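Local coordinates for protein prolyl 4-hydroxylase (Phytophthora capsici LT1534, PDB 6IUQ) that probably hydroxylates prolyl residues at the 4-position, as an iron(II)-dependent oxygenase of the 2-oxoglutarate family, at residues H46-A51 against V107-A112; S50-E55 against C170-N175; L188-F191 against P195-V198; G256-L261 against Q320-V325; E307-K310 against P314-G317. All coordinates share one frame; numbering follows the deposited sequence.

The five contacts trace a path from one flank of the iron oxygenase core to the far end of its C-terminal helices. Contacts 1 and 2 share helix 46-61, whose E55 accepts the backbone N-H groups of E109 and L110; their centres are about 8 Å apart. Contact 3, the hairpin L188-V198, comes nearest the active site: the side chain of L188 is about 8 Å from the iron(II), which H156, D158 and H215 bind, against about 14 Å for L172 of contact 2. F191 of contact 3 packs on L261 of contact 4. Contacts 4 and 5 share helix 313-328, contact 5 at its start, and the centre of contact 5 is about 49 Å from that of contact 1.

Contact 1 (H46-A51 against V107-A112); sequences HGWASA and VPELDA
W48 and E109 meet through one water, the bridge in a helix-helix packing contact that joins helix 46-61 to the first turn of helix 108-115 beside the double-stranded beta-helix core. The indole NE1 of W48 and OE1 of E109 are 4.0 Å apart, with no direct bond between them. Instead W48 NE1 donates to the water (3.0 Å), which lies at the ring edge and in its plane. The water then gives its own protons to E109 OE1 (2.8 Å) and to the backbone O of E109 (2.6 Å), so all three of these bonds converge on a single oxygen. Carboxylate and indole planes stand 82° apart. A bend in the glutamate chain (chi2 -53°) folds its carboxylate back over the helix, close enough for one water to hold both side chain and carbonyl. The segments also approach each other at A51 CB and E109 CG (4.3 Å).

A second shell fixes these groups. R15 forms a salt bridge with E109 OE2, F44 packs edge-to-face with W48, and E55, one turn beyond A51, accepts the backbone N-H groups of E109 and L110 just after the N-cap V107. In the helix carrying W48, S50 N and S50 OG reach H46 O from opposite faces of the carbonyl plane, S50 OG at 2.9 Å.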
# COMPACT_ATOMS: atom_id res chain seq x y z
N HIS A 46 14.06 -11.42 12.86
CA HIS A 46 13.40 -12.67 12.56
C HIS A 46 12.56 -13.22 13.71
O HIS A 46 11.46 -13.74 13.49
CB HIS A 46 14.43 -13.73 12.14
CG HIS A 46 13.80 -15.01 11.69
ND1 HIS A 46 13.59 -16.07 12.54
CD2 HIS A 46 13.29 -15.37 10.49
CE1 HIS A 46 12.99 -17.04 11.88
NE2 HIS A 46 12.80 -16.65 10.63
N GLY A 47 13.06 -13.10 14.94
CA GLY A 47 12.33 -13.61 16.09
C GLY A 47 11.03 -12.86 16.26
O GLY A 47 9.96 -13.46 16.37
N TRP A 48 11.13 -11.53 16.26
CA TRP A 48 9.98 -10.66 16.48
C TRP A 48 8.93 -10.83 15.38
O TRP A 48 7.74 -11.01 15.67
CB TRP A 48 10.46 -9.21 16.60
CG TRP A 48 9.43 -8.23 17.12
CD1 TRP A 48 8.20 -8.50 17.63
CD2 TRP A 48 9.57 -6.80 17.14
NE1 TRP A 48 7.56 -7.33 17.97
CE2 TRP A 48 8.38 -6.27 17.68
CE3 TRP A 48 10.58 -5.91 16.75
CZ2 TRP A 48 8.18 -4.90 17.84
CZ3 TRP A 48 10.39 -4.57 16.91
CH2 TRP A 48 9.19 -4.07 17.45
N ALA A 49 9.35 -10.81 14.12
CA ALA A 49 8.45 -11.13 13.01
C ALA A 49 7.79 -12.51 13.15
O ALA A 49 6.60 -12.66 12.88
CB ALA A 49 9.19 -11.05 11.68
N SER A 50 8.55 -13.51 13.58
CA SER A 50 7.98 -14.85 13.81
C SER A 50 6.91 -14.85 14.89
O SER A 50 5.87 -15.51 14.75
CB SER A 50 9.07 -15.85 14.20
OG SER A 50 9.92 -16.14 13.10
N ALA A 51 7.19 -14.16 15.99
CA ALA A 51 6.24 -14.00 17.08
C ALA A 51 4.90 -13.41 16.61
O ALA A 51 3.84 -13.90 16.99
CB ALA A 51 6.84 -13.14 18.16
N VAL A 107 -3.67 -11.12 22.08
CA VAL A 107 -2.42 -11.24 21.32
C VAL A 107 -1.40 -10.14 21.65
O VAL A 107 -1.32 -9.11 20.97
CB VAL A 107 -2.70 -11.23 19.81
CG1 VAL A 107 -3.10 -12.63 19.34
CG2 VAL A 107 -3.80 -10.21 19.46
N PRO A 108 -0.60 -10.37 22.70
CA PRO A 108 0.28 -9.35 23.30
C PRO A 108 1.26 -8.66 22.34
O PRO A 108 1.47 -7.44 22.45
CB PRO A 108 1.05 -10.14 24.37
CG PRO A 108 0.13 -11.25 24.74
CD PRO A 108 -0.53 -11.64 23.44
N GLU A 109 1.88 -9.41 21.44
CA GLU A 109 2.81 -8.78 20.51
C GLU A 109 2.06 -7.95 19.48
O GLU A 109 2.52 -6.88 19.07
CB GLU A 109 3.70 -9.82 19.81
CG GLU A 109 4.56 -10.64 20.77
CD GLU A 109 5.39 -9.76 21.72
OE1 GLU A 109 5.92 -8.71 21.29
OE2 GLU A 109 5.49 -10.13 22.91
N LEU A 110 0.89 -8.42 19.05
CA LEU A 110 0.10 -7.62 18.12
C LEU A 110 -0.48 -6.41 18.83
O LEU A 110 -0.59 -5.34 18.23
CB LEU A 110 -1.01 -8.46 17.49
CG LEU A 110 -0.53 -9.47 16.44
CD1 LEU A 110 -1.67 -10.42 16.03
CD2 LEU A 110 0.05 -8.75 15.22
N ASP A 111 -0.82 -6.55 20.11
CA ASP A 111 -1.34 -5.43 20.89
C ASP A 111 -0.26 -4.37 21.08
O ASP A 111 -0.51 -3.18 20.89
CB ASP A 111 -1.86 -5.92 22.24
CG ASP A 111 -2.64 -4.85 23.01
OD1 ASP A 111 -2.85 -3.73 22.46
OD2 ASP A 111 -3.05 -5.12 24.16
N ALA A 112 0.94 -4.79 21.44
CA ALA A 112 2.08 -3.89 21.54
C ALA A 112 2.41 -3.23 20.20
O ALA A 112 2.84 -2.07 20.16
CB ALA A 112 3.30 -4.63 22.06
O HOH W 1 5.07 -6.69 19.58

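Contact 2 (S50-E55 against C170-N175); sequences SALLEE and CLLYLN
L53 on helix 46-61 leans over the backbone of L174, where the core strand 166-173 runs out into a loop. Its CB points at the other segment, and the CA atoms of L53 and L174, 6.5 Å apart, are the nearest CA pair across the contact. From CB the chain continues to CG, which lies anti to the backbone N (chi1 175°) and puts the fork beside the L174 carbonyl. There the two methyls part: CD1 reaches the side chain of L174, 4.3 Å from its CB, and also comes within 3.9 Å of L174 O, while CD2 sits closer still to that oxygen, at 3.6 Å. Both branches thus lie against one carbonyl.

One residue back on the helix, L52 takes a different torsion, with CG beside the backbone N, and its CD1 meets CD2 of L172 at 4.1 Å. The two leucines cross at about a right angle and meet through these methyls. Around them, L110 and L113 of helix 108-115 also touch L52, F44 and V205 touch L172, and Y225 touches L53, extending the hydrophobic layer between the helices and the main sheet of the double-stranded beta-helix. No hydrogen bond crosses between the segments. With the methyls of L53 set against the L174 carbonyl, the contact probably rests on dispersion and the exclusion of water.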
# COMPACT_ATOMS: atom_id res chain seq x y z
N SER A 50 8.55 -13.51 13.58
CA SER A 50 7.98 -14.85 13.81
C SER A 50 6.91 -14.85 14.89
O SER A 50 5.87 -15.51 14.75
CB SER A 50 9.07 -15.85 14.20
OG SER A 50 9.92 -16.14 13.10
N ALA A 51 7.19 -14.16 15.99
CA ALA A 51 6.24 -14.00 17.08
C ALA A 51 4.90 -13.41 16.61
O ALA A 51 3.84 -13.90 16.99
CB ALA A 51 6.84 -13.14 18.16
N LEU A 52 4.96 -12.36 15.80
CA LEU A 52 3.74 -11.70 15.30
C LEU A 52 2.96 -12.67 14.41
O LEU A 52 1.72 -12.75 14.51
CB LEU A 52 4.10 -10.42 14.53
CG LEU A 52 4.67 -9.25 15.37
CD1 LEU A 52 5.32 -8.18 14.50
CD2 LEU A 52 3.59 -8.64 16.23
N LEU A 53 3.68 -13.42 13.57
CA LEU A 53 3.07 -14.42 12.68
C LEU A 53 2.37 -15.53 13.49
O LEU A 53 1.25 -15.92 13.16
CB LEU A 53 4.12 -15.05 11.73
CG LEU A 53 3.69 -16.21 10.81
CD1 LEU A 53 2.52 -15.82 9.91
CD2 LEU A 53 4.86 -16.75 9.98
N GLU A 54 3.03 -16.02 14.53
CA GLU A 54 2.43 -17.05 15.39
C GLU A 54 1.10 -16.57 15.96
O GLU A 54 0.10 -17.28 15.89
CB GLU A 54 3.39 -17.46 16.51
CG GLU A 54 4.58 -18.30 16.02
CD GLU A 54 5.52 -18.76 17.14
OE1 GLU A 54 5.04 -19.43 18.08
OE2 GLU A 54 6.75 -18.47 17.05
N GLU A 55 1.07 -15.34 16.47
CA GLU A 55 -0.17 -14.79 17.01
C GLU A 55 -1.24 -14.68 15.93
O GLU A 55 -2.41 -14.92 16.17
CB GLU A 55 0.09 -13.44 17.67
CG GLU A 55 0.91 -13.57 18.94
CD GLU A 55 1.04 -12.27 19.72
OE1 GLU A 55 0.58 -11.19 19.25
OE2 GLU A 55 1.61 -12.34 20.83
N CYS A 170 1.59 1.01 5.24
CA CYS A 170 2.70 0.26 5.78
C CYS A 170 2.39 -1.22 5.78
O CYS A 170 1.49 -1.68 6.49
CB CYS A 170 3.04 0.72 7.20
SG CYS A 170 4.32 -0.34 7.95
N LEU A 171 3.13 -1.97 4.97
CA LEU A 171 2.90 -3.39 4.80
C LEU A 171 4.02 -4.20 5.44
O LEU A 171 5.19 -3.99 5.15
CB LEU A 171 2.77 -3.73 3.32
CG LEU A 171 1.55 -3.13 2.57
CD1 LEU A 171 1.70 -3.28 1.09
CD2 LEU A 171 0.29 -3.83 2.99
N LEU A 172 3.66 -5.12 6.33
CA LEU A 172 4.61 -6.08 6.87
C LEU A 172 4.32 -7.48 6.35
O LEU A 172 3.24 -8.05 6.61
CB LEU A 172 4.58 -6.10 8.40
CG LEU A 172 5.43 -7.21 9.05
CD1 LEU A 172 6.88 -7.21 8.61
CD2 LEU A 172 5.35 -7.15 10.57
N TYR A 173 5.28 -8.02 5.60
CA TYR A 173 5.12 -9.34 5.00
C TYR A 173 5.74 -10.43 5.88
O TYR A 173 6.77 -10.22 6.54
CB TYR A 173 5.73 -9.35 3.59
CG TYR A 173 4.92 -8.49 2.63
CD1 TYR A 173 3.61 -8.83 2.34
CD2 TYR A 173 5.45 -7.33 2.08
CE1 TYR A 173 2.85 -8.06 1.49
CE2 TYR A 173 4.70 -6.55 1.24
CZ TYR A 173 3.40 -6.92 0.94
OH TYR A 173 2.62 -6.16 0.11
N LEU A 174 5.09 -11.59 5.89
CA LEU A 174 5.37 -12.61 6.87
C LEU A 174 5.31 -14.01 6.28
O LEU A 174 4.71 -14.91 6.85
CB LEU A 174 4.39 -12.48 8.04
CG LEU A 174 4.52 -11.23 8.91
CD1 LEU A 174 3.38 -11.09 9.89
CD2 LEU A 174 5.82 -11.27 9.69
N ASN A 175 5.94 -14.20 5.12
CA ASN A 175 5.96 -15.49 4.45
C ASN A 175 7.39 -16.04 4.39
O ASN A 175 8.21 -15.57 3.59
CB ASN A 175 5.35 -15.37 3.05
CG ASN A 175 4.05 -14.56 3.06
OD1 ASN A 175 3.01 -15.00 3.59
ND2 ASN A 175 4.11 -13.35 2.50

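Contact 3 (L188-F191 against P195-V198); sequences LFPF and PVTV
L188 and F189 both set CG anti to the carbonyl carbon (chi1 -49° and -62°), and in successive residues of extended chain these similar torsions send their side chains to opposite faces of the hairpin. L188 extends along the face that also bears V196 and V198; its CD1 touches V198 CG2 at 4.2 Å, and P190 CG reaches V196 CG2 (4.3 Å). On the other face the F189 ring reaches across the hairpin to P195, crossing the proline obliquely with CE1 3.8 Å from P195 CB.

Between these side chains the backbones form an antiparallel hydrogen-bonded pair of L188 and V196. L188 N donates to V196 O (2.7 Å, nearly straight at 172°), and V196 N returns the bond to L188 O (2.9 Å). That second carbonyl also receives a bent, presumably minor CA-H...O contact from P195, whose CA is 3.3 Å from L188 O.

Strand 196-198 forms one edge of the small sheet, with strand 214-217 beyond strand 186-189: F189 makes a backbone hydrogen bond to L214 there. L188 packs on H215, a ligand of the iron, and on F208 of the main sheet, so the hairpin belongs to the second shell of the metal site in this double-stranded beta-helix. Between these segments the hydrogen bonding is thus one reciprocal backbone pair, which V198 continues to V186, while apolar side chains cover both of its faces.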
# COMPACT_ATOMS: atom_id res chain seq x y z
N LEU A 188 3.98 -2.19 -7.80
CA LEU A 188 3.82 -0.76 -7.67
C LEU A 188 3.95 -0.12 -9.03
O LEU A 188 4.73 -0.59 -9.86
CB LEU A 188 4.88 -0.17 -6.72
CG LEU A 188 5.07 -0.86 -5.37
CD1 LEU A 188 6.32 -0.31 -4.66
CD2 LEU A 188 3.85 -0.71 -4.49
N PHE A 189 3.19 0.96 -9.26
CA PHE A 189 3.29 1.71 -10.50
C PHE A 189 3.59 3.18 -10.23
O PHE A 189 2.69 4.02 -10.33
CB PHE A 189 1.99 1.62 -11.32
CG PHE A 189 1.64 0.23 -11.76
CD1 PHE A 189 2.25 -0.34 -12.87
CD2 PHE A 189 0.68 -0.51 -11.08
CE1 PHE A 189 1.92 -1.64 -13.30
CE2 PHE A 189 0.34 -1.81 -11.50
CZ PHE A 189 0.97 -2.37 -12.61
N PRO A 190 4.84 3.50 -9.87
CA PRO A 190 5.20 4.92 -9.77
C PRO A 190 4.83 5.59 -11.10
O PRO A 190 5.23 5.07 -12.14
CB PRO A 190 6.72 4.91 -9.53
CG PRO A 190 7.04 3.51 -9.11
CD PRO A 190 6.00 2.60 -9.69
N PHE A 191 4.05 6.67 -11.05
CA PHE A 191 3.27 7.09 -12.21
C PHE A 191 4.18 7.39 -13.42
O PHE A 191 5.09 8.22 -13.33
CB PHE A 191 2.41 8.32 -11.85
CG PHE A 191 1.18 8.51 -12.73
CD1 PHE A 191 0.15 7.58 -12.73
CD2 PHE A 191 1.04 9.63 -13.52
CE1 PHE A 191 -0.97 7.75 -13.51
CE2 PHE A 191 -0.09 9.81 -14.32
CZ PHE A 191 -1.09 8.87 -14.31
N PRO A 195 7.27 -0.25 -13.72
CA PRO A 195 6.65 -0.86 -12.54
C PRO A 195 7.69 -1.52 -11.64
O PRO A 195 8.79 -1.89 -12.08
CB PRO A 195 5.72 -1.92 -13.15
CG PRO A 195 5.55 -1.52 -14.58
CD PRO A 195 6.83 -0.87 -14.98
N VAL A 196 7.33 -1.67 -10.37
CA VAL A 196 8.20 -2.32 -9.42
C VAL A 196 7.49 -3.49 -8.75
O VAL A 196 6.43 -3.34 -8.14
CB VAL A 196 8.69 -1.33 -8.36
CG1 VAL A 196 9.60 -2.04 -7.37
CG2 VAL A 196 9.40 -0.14 -9.02
N THR A 197 8.08 -4.67 -8.86
CA THR A 197 7.49 -5.85 -8.27
C THR A 197 8.27 -6.25 -7.02
O THR A 197 9.49 -6.43 -7.07
CB THR A 197 7.42 -6.98 -9.28
OG1 THR A 197 6.68 -6.52 -10.41
CG2 THR A 197 6.71 -8.20 -8.69
N VAL A 198 7.55 -6.35 -5.91
CA VAL A 198 8.14 -6.55 -4.60
C VAL A 198 7.65 -7.86 -3.99
O VAL A 198 6.46 -8.01 -3.69
CB VAL A 198 7.80 -5.36 -3.66
CG1 VAL A 198 8.51 -5.50 -2.32
CG2 VAL A 198 8.17 -4.04 -4.34

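Contact 4 (G256-L261 against Q320-V325); sequences GFLERL and QRLRDV
L258, L261, L322 and V325 make up the whole contact, and every touch between them is apolar. Two pairs meet tip to tip. L258 reaches V325 with its CD1, lying 3.6 Å from V325 CG1 and 3.8 Å from V325 CG2, so that one methyl rests against both valine branches. L261 and L322 likewise extend toward each other, L261 CD2 approaching L322 CD2 (3.8 Å) and L322 CD1 (3.9 Å). The third pair is of another kind: L258 and L322 slide past each other in opposite directions, L258 CD2 and L322 CD2 being 4.0 Å apart. L322 CD2 is thus shared between the two leucines of the first helix. L261 turns its CG anti to the backbone N (chi1 -178°) while L258 places its CG beside the backbone N, and the two forks converge on L322 from neighbouring turns.

Polar interactions lie outside this patch and tie each helix to other parts of the chain: R260 forms a salt bridge with D250, and R323 one with E277. L192 adds to the apolar cluster at L258, and L270 at L322.

The axes of the two short helical segments come no nearer than 12.7 Å and make an angle of 98°. At this spacing the backbones stay well apart and only side-chain ends meet, which is orthogonal helix packing, here between helix 254-262 and the C-terminal helix 313-328.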
# COMPACT_ATOMS: atom_id res chain seq x y z
N GLY A 256 9.85 18.46 -15.43
CA GLY A 256 9.41 19.06 -14.18
C GLY A 256 7.91 18.94 -13.99
O GLY A 256 7.43 18.67 -12.90
N PHE A 257 7.18 19.15 -15.07
CA PHE A 257 5.74 18.98 -15.10
C PHE A 257 5.33 17.52 -14.87
O PHE A 257 4.41 17.24 -14.11
CB PHE A 257 5.19 19.48 -16.44
CG PHE A 257 3.76 19.11 -16.70
CD1 PHE A 257 3.43 17.90 -17.29
CD2 PHE A 257 2.74 19.99 -16.37
CE1 PHE A 257 2.10 17.56 -17.53
CE2 PHE A 257 1.41 19.67 -16.62
CZ PHE A 257 1.09 18.46 -17.20
N LEU A 258 6.00 16.58 -15.54
CA LEU A 258 5.71 15.16 -15.34
C LEU A 258 6.04 14.74 -13.91
O LEU A 258 5.32 13.95 -13.31
CB LEU A 258 6.48 14.30 -16.34
CG LEU A 258 5.99 14.55 -17.77
CD1 LEU A 258 6.79 13.76 -18.82
CD2 LEU A 258 4.50 14.22 -17.85
N GLU A 259 7.12 15.31 -13.37
CA GLU A 259 7.57 15.00 -12.02
C GLU A 259 6.56 15.47 -10.95
O GLU A 259 6.30 14.74 -9.99
CB GLU A 259 8.96 15.62 -11.80
CG GLU A 259 9.77 15.01 -10.67
CD GLU A 259 10.30 13.59 -10.95
OE1 GLU A 259 9.88 12.91 -11.91
OE2 GLU A 259 11.17 13.16 -10.16
N ARG A 260 5.96 16.65 -11.12
CA ARG A 260 4.89 17.08 -10.20
C ARG A 260 3.67 16.16 -10.31
O ARG A 260 2.99 15.88 -9.32
CB ARG A 260 4.47 18.53 -10.47
CG ARG A 260 5.57 19.55 -10.19
CD ARG A 260 5.02 20.97 -10.02
NE ARG A 260 4.15 21.39 -11.11
CZ ARG A 260 4.57 21.85 -12.28
NH1 ARG A 260 5.87 21.96 -12.53
NH2 ARG A 260 3.69 22.21 -13.21
N LEU A 261 3.39 15.69 -11.52
CA LEU A 261 2.28 14.77 -11.77
C LEU A 261 2.51 13.45 -11.05
O LEU A 261 1.61 12.94 -10.39
CB LEU A 261 2.10 14.55 -13.28
CG LEU A 261 0.96 13.66 -13.77
CD1 LEU A 261 -0.34 13.97 -13.04
CD2 LEU A 261 0.77 13.85 -15.27
N GLN A 320 -3.32 10.19 -23.74
CA GLN A 320 -2.50 9.54 -24.77
C GLN A 320 -1.06 10.06 -24.77
O GLN A 320 -0.13 9.30 -25.00
CB GLN A 320 -3.11 9.74 -26.17
CG GLN A 320 -4.33 8.87 -26.48
CD GLN A 320 -3.98 7.47 -26.99
OE1 GLN A 320 -3.02 6.85 -26.53
NE2 GLN A 320 -4.77 6.97 -27.94
N ARG A 321 -0.87 11.35 -24.52
CA ARG A 321 0.48 11.91 -24.37
C ARG A 321 1.17 11.33 -23.15
O ARG A 321 2.36 11.05 -23.18
CB ARG A 321 0.44 13.44 -24.27
CG ARG A 321 0.05 14.09 -25.58
CD ARG A 321 0.66 15.46 -25.71
NE ARG A 321 0.31 16.07 -26.98
CZ ARG A 321 1.08 16.02 -28.07
NH1 ARG A 321 2.25 15.40 -28.04
NH2 ARG A 321 0.66 16.60 -29.18
N LEU A 322 0.42 11.15 -22.06
CA LEU A 322 1.01 10.51 -20.88
C LEU A 322 1.36 9.08 -21.19
O LEU A 322 2.39 8.59 -20.74
CB LEU A 322 0.06 10.59 -19.69
CG LEU A 322 -0.29 12.02 -19.27
CD1 LEU A 322 -1.24 12.01 -18.10
CD2 LEU A 322 0.97 12.80 -18.94
N ARG A 323 0.51 8.39 -21.95
CA ARG A 323 0.80 7.00 -22.29
C ARG A 323 2.05 6.93 -23.15
O ARG A 323 2.85 6.00 -23.02
CB ARG A 323 -0.40 6.36 -22.99
CG ARG A 323 -1.55 6.11 -22.04
CD ARG A 323 -2.79 5.68 -22.78
NE ARG A 323 -2.47 4.56 -23.65
CZ ARG A 323 -2.51 3.28 -23.29
NH1 ARG A 323 -2.87 2.93 -22.06
NH2 ARG A 323 -2.18 2.35 -24.17
N ASP A 324 2.25 7.92 -24.02
CA ASP A 324 3.47 8.02 -24.82
C ASP A 324 4.74 8.22 -23.97
O ASP A 324 5.79 7.65 -24.26
CB ASP A 324 3.33 9.15 -25.83
CG ASP A 324 2.50 8.75 -27.05
OD1 ASP A 324 2.61 7.58 -27.47
OD2 ASP A 324 1.75 9.61 -27.57
N VAL A 325 4.65 9.04 -22.94
CA VAL A 325 5.76 9.23 -22.01
C VAL A 325 6.11 7.92 -21.32
O VAL A 325 7.28 7.56 -21.16
CB VAL A 325 5.42 10.27 -20.94
CG1 VAL A 325 6.51 10.31 -19.89
CG2 VAL A 325 5.22 11.65 -21.57

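Contact 5 (E307-K310 against P314-G317); sequences ENVK and PLYG
V309 touches both L315 and Y316 at a tight helix-helix junction, where helix 296-311 gives way after a single residue to helix 313-328 and the chain turns sharply. Its two methyls divide the work. CG2 approaches L315 CD2 at 4.3 Å, whereas CG1, anti to the backbone N, comes to the edge of the Y316 ring near the ring plane, 4.2 Å from Y316 CD1. The valine and tyrosine side chains cross at about a right angle. The backbone joins in as well, for V309 O lies 3.7 Å from Y316 CB, placing the start of the tyrosine side chain close against the last turn of the first helix.

K310 follows and runs up beside the same ring. Y316 holds its CG anti to the backbone N (chi1 -173°), which swings the ring away from its own helix and alongside K310: ring atom CD1 is 3.9 Å from K310 CA, and ring atom CE1 is 3.7 Å from K310 CG. The aliphatic part of the lysine thus packs against CD1 and CE1 of the ring. Near its end the lysine chain bends (chi4 -55°), bringing the ammonium back toward the tyrosine, obliquely to the ring. Beyond the two segments, E276 is a long and weak ionic partner for this amine. No hydrogen bond crosses between the segments, so the two helices meet here through apolar packing, with the lysine amine at its edge. K310 NZ stops 3.6 Å from Y316 CE1 and 4.0 Å from Y316 OH.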
# COMPACT_ATOMS: atom_id res chain seq x y z
N GLU A 307 -14.80 4.65 -21.85
CA GLU A 307 -15.49 5.26 -22.98
C GLU A 307 -15.80 6.74 -22.70
O GLU A 307 -15.69 7.56 -23.60
CB GLU A 307 -16.77 4.49 -23.31
CG GLU A 307 -17.61 5.13 -24.43
CD GLU A 307 -16.91 5.17 -25.78
OE1 GLU A 307 -15.99 4.35 -26.02
OE2 GLU A 307 -17.26 6.04 -26.61
N ASN A 308 -16.17 7.07 -21.46
CA ASN A 308 -16.33 8.47 -21.03
C ASN A 308 -15.07 9.30 -21.24
O ASN A 308 -15.12 10.43 -21.69
CB ASN A 308 -16.72 8.55 -19.55
CG ASN A 308 -18.14 8.10 -19.30
OD1 ASN A 308 -18.96 8.03 -20.22
ND2 ASN A 308 -18.45 7.80 -18.04
N VAL A 309 -13.92 8.71 -20.92
CA VAL A 309 -12.67 9.38 -21.20
C VAL A 309 -12.52 9.60 -22.69
O VAL A 309 -12.21 10.71 -23.11
CB VAL A 309 -11.46 8.59 -20.65
CG1 VAL A 309 -10.17 9.12 -21.24
CG2 VAL A 309 -11.42 8.67 -19.13
N LYS A 310 -12.76 8.56 -23.50
CA LYS A 310 -12.57 8.69 -24.95
C LYS A 310 -13.51 9.73 -25.58
O LYS A 310 -13.15 10.37 -26.57
CB LYS A 310 -12.76 7.34 -25.65
CG LYS A 310 -11.75 6.28 -25.22
CD LYS A 310 -11.66 5.11 -26.20
CE LYS A 310 -10.93 3.92 -25.58
NZ LYS A 310 -9.57 4.28 -25.04
N PRO A 314 -10.32 16.45 -25.18
CA PRO A 314 -9.10 17.04 -24.60
C PRO A 314 -8.46 16.16 -23.52
O PRO A 314 -7.25 15.95 -23.52
CB PRO A 314 -9.59 18.37 -24.00
CG PRO A 314 -10.82 18.70 -24.76
CD PRO A 314 -11.47 17.37 -25.08
N LEU A 315 -9.28 15.63 -22.62
CA LEU A 315 -8.78 14.69 -21.62
C LEU A 315 -8.10 13.49 -22.28
O LEU A 315 -7.00 13.10 -21.88
CB LEU A 315 -9.92 14.24 -20.71
CG LEU A 315 -9.56 13.27 -19.59
CD1 LEU A 315 -8.46 13.84 -18.66
CD2 LEU A 315 -10.81 12.93 -18.81
N TYR A 316 -8.72 12.93 -23.32
CA TYR A 316 -8.16 11.79 -24.04
C TYR A 316 -6.81 12.08 -24.70
O TYR A 316 -5.90 11.27 -24.58
CB TYR A 316 -9.14 11.30 -25.11
CG TYR A 316 -8.72 10.01 -25.80
CD1 TYR A 316 -8.67 8.81 -25.10
CD2 TYR A 316 -8.42 9.99 -27.16
CE1 TYR A 316 -8.30 7.61 -25.74
CE2 TYR A 316 -8.05 8.81 -27.81
CZ TYR A 316 -8.00 7.62 -27.09
OH TYR A 316 -7.64 6.45 -27.73
N GLY A 317 -6.70 13.21 -25.40
CA GLY A 317 -5.41 13.60 -25.98
C GLY A 317 -4.33 13.72 -24.91
O GLY A 317 -3.18 13.34 -25.10